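Local coordinates for OsmC family protein (Rhodothermus marinus, PDB 5CML) that acts as a carboxyl esterase, probably a serine hydrolase, through this alpha/beta-hydrolase part of a longer protein that also carries an OsmC domain, at residues F38-N43 / D65-G70. Numbering follows the deposited sequence.
Sequences FTCSKN and DFTGLG
T39 reaches across to D65 and packs against the bend of the chain from D65 to G70. Its OG1 gives a weak hydrogen bond to D65 OD1, 2.9 Å away, the two side chains crossing at about a right angle. This is the tight end of the contact. D65 OD1 also takes T67 OG1 at 2.7 Å, on the lone pair facing the other carboxylate oxygen, and T67 N, which comes from well above the carboxylate plane and makes an Asx turn. D65 OD2 holds G70 N at 2.8 Å, nearly in line with its C-O bond, while T67 OG1 accepts L69 N at 2.9 Å, an ST turn. With an alanine at D65, the hydroxyls of T39 and T67 would probably lose their shared acceptor and the backbone up to G70 its tether.

F38-N43 comes after strand 30-36 of the central alpha/beta-hydrolase sheet, and D65-G70 starts on the last residue of the neighbouring parallel strand 59-65. Next to the polar cluster, C40 SG rests on T67 CG2 at 3.8 Å, and F166 of strand 166-169 packs on both residues; the C40 side chain lies near the probable catalytic triad of S109, H229 and D200 without touching it. Toward solvent the fit slackens: with CG2 anti to the backbone N, T39 turns this methyl to L69 CB, 3.8 Å away, the two side chains running past each other in opposite directions. L69 CD1 sits 3.9 Å from T39 O, and exposed G70 offers T39 CG2 just its backbone.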
loop_
_atom_site.group_PDB
_atom_site.type_symbol
_atom_site.label_atom_id
_atom_site.label_comp_id
_atom_site.label_asym_id
_atom_site.label_seq_id
_atom_site.Cartn_x
_atom_site.Cartn_y
_atom_site.Cartn_z
ATOM N N PHE A 38 -7.875 3.187 2.471
ATOM C CA PHE A 38 -8.539 3.928 3.550
ATOM C C PHE A 38 -9.740 4.709 3.039
ATOM O O PHE A 38 -10.556 5.163 3.822
ATOM C CB PHE A 38 -7.569 4.868 4.245
ATOM C CG PHE A 38 -6.536 4.158 5.032
ATOM C CD1 PHE A 38 -6.889 3.450 6.167
ATOM C CD2 PHE A 38 -5.217 4.167 4.637
ATOM C CE1 PHE A 38 -5.935 2.775 6.900
ATOM C CE2 PHE A 38 -4.260 3.485 5.360
ATOM C CZ PHE A 38 -4.616 2.799 6.490
ATOM N N THR A 39 -9.855 4.832 1.723
ATOM C CA THR A 39 -11.013 5.477 1.117
ATOM C C THR A 39 -12.312 4.711 1.413
ATOM O O THR A 39 -13.398 5.266 1.274
ATOM C CB THR A 39 -10.806 5.621 -0.395
ATOM O OG1 THR A 39 -9.445 5.997 -0.637
ATOM C CG2 THR A 39 -11.704 6.682 -0.961
ATOM N N CYS A 40 -12.185 3.456 1.842
ATOM C CA CYS A 40 -13.317 2.637 2.308
ATOM C C CYS A 40 -13.968 3.175 3.578
ATOM O O CYS A 40 -15.110 2.833 3.882
ATOM C CB CYS A 40 -12.867 1.175 2.571
ATOM S SG CYS A 40 -12.446 0.290 1.059
ATOM N N SER A 41 -13.236 3.995 4.323
ATOM C CA SER A 41 -13.753 4.583 5.564
ATOM C C SER A 41 -14.666 5.775 5.320
ATOM O O SER A 41 -14.822 6.231 4.196
ATOM C CB SER A 41 -12.605 5.034 6.464
ATOM O OG SER A 41 -11.822 3.944 6.871
ATOM N N LYS A 42 -15.244 6.291 6.400
ATOM C CA LYS A 42 -16.116 7.457 6.327
ATOM C C LYS A 42 -15.340 8.737 6.008
ATOM O O LYS A 42 -15.917 9.724 5.551
ATOM C CB LYS A 42 -16.877 7.619 7.643
ATOM C CG LYS A 42 -15.988 7.922 8.846
ATOM C CD LYS A 42 -16.678 7.545 10.161
ATOM C CE LYS A 42 -16.661 6.030 10.381
ATOM N NZ LYS A 42 -17.094 5.646 11.752
ATOM N N ASN A 43 -14.034 8.719 6.252
ATOM C CA ASN A 43 -13.186 9.875 5.969
ATOM C C ASN A 43 -11.770 9.417 5.648
ATOM O O ASN A 43 -11.471 8.222 5.709
ATOM C CB ASN A 43 -13.186 10.843 7.158
ATOM C CG ASN A 43 -12.647 10.212 8.426
ATOM O OD1 ASN A 43 -11.573 9.612 8.431
ATOM N ND2 ASN A 43 -13.393 10.350 9.519
ATOM N N ASP A 65 -4.926 5.853 -4.292
ATOM C CA ASP A 65 -6.162 5.222 -3.847
ATOM C C ASP A 65 -6.417 3.929 -4.606
ATOM O O ASP A 65 -6.860 3.936 -5.761
ATOM C CB ASP A 65 -7.329 6.188 -4.043
ATOM C CG ASP A 65 -8.666 5.543 -3.796
ATOM O OD1 ASP A 65 -8.736 4.556 -3.027
ATOM O OD2 ASP A 65 -9.655 6.034 -4.375
ATOM N N PHE A 66 -6.159 2.817 -3.931
ATOM C CA PHE A 66 -6.227 1.505 -4.559
ATOM C C PHE A 66 -7.665 1.102 -4.856
ATOM O O PHE A 66 -7.913 0.229 -5.684
ATOM C CB PHE A 66 -5.546 0.480 -3.641
ATOM C CG PHE A 66 -5.309 -0.843 -4.282
ATOM C CD1 PHE A 66 -4.180 -1.064 -5.055
ATOM C CD2 PHE A 66 -6.223 -1.867 -4.124
ATOM C CE1 PHE A 66 -3.971 -2.318 -5.668
ATOM C CE2 PHE A 66 -6.013 -3.109 -4.720
ATOM C CZ PHE A 66 -4.882 -3.326 -5.486
ATOM N N THR A 67 -8.618 1.733 -4.174
ATOM C CA THR A 67 -10.018 1.348 -4.303
ATOM C C THR A 67 -10.689 1.912 -5.542
ATOM O O THR A 67 -11.728 1.410 -5.955
ATOM C CB THR A 67 -10.850 1.824 -3.111
ATOM O OG1 THR A 67 -11.034 3.238 -3.231
ATOM C CG2 THR A 67 -10.183 1.480 -1.776
ATOM N N GLY A 68 -10.120 2.970 -6.118
ATOM C CA GLY A 68 -10.763 3.660 -7.228
ATOM C C GLY A 68 -11.995 4.473 -6.834
ATOM O O GLY A 68 -12.658 5.061 -7.691
ATOM N N LEU A 69 -12.308 4.522 -5.543
ATOM C CA LEU A 69 -13.480 5.263 -5.077
ATOM C C LEU A 69 -13.278 6.772 -5.185
ATOM O O LEU A 69 -14.247 7.534 -5.176
ATOM C CB LEU A 69 -13.810 4.893 -3.625
ATOM C CG LEU A 69 -14.252 3.450 -3.373
ATOM C CD1 LEU A 69 -14.333 3.161 -1.856
ATOM C CD2 LEU A 69 -15.588 3.174 -4.063
ATOM N N GLY A 70 -12.026 7.203 -5.291
ATOM C CA GLY A 70 -11.713 8.619 -5.339
ATOM C C GLY A 70 -12.034 9.306 -4.027
ATOM O O GLY A 70 -11.794 10.505 -3.870
#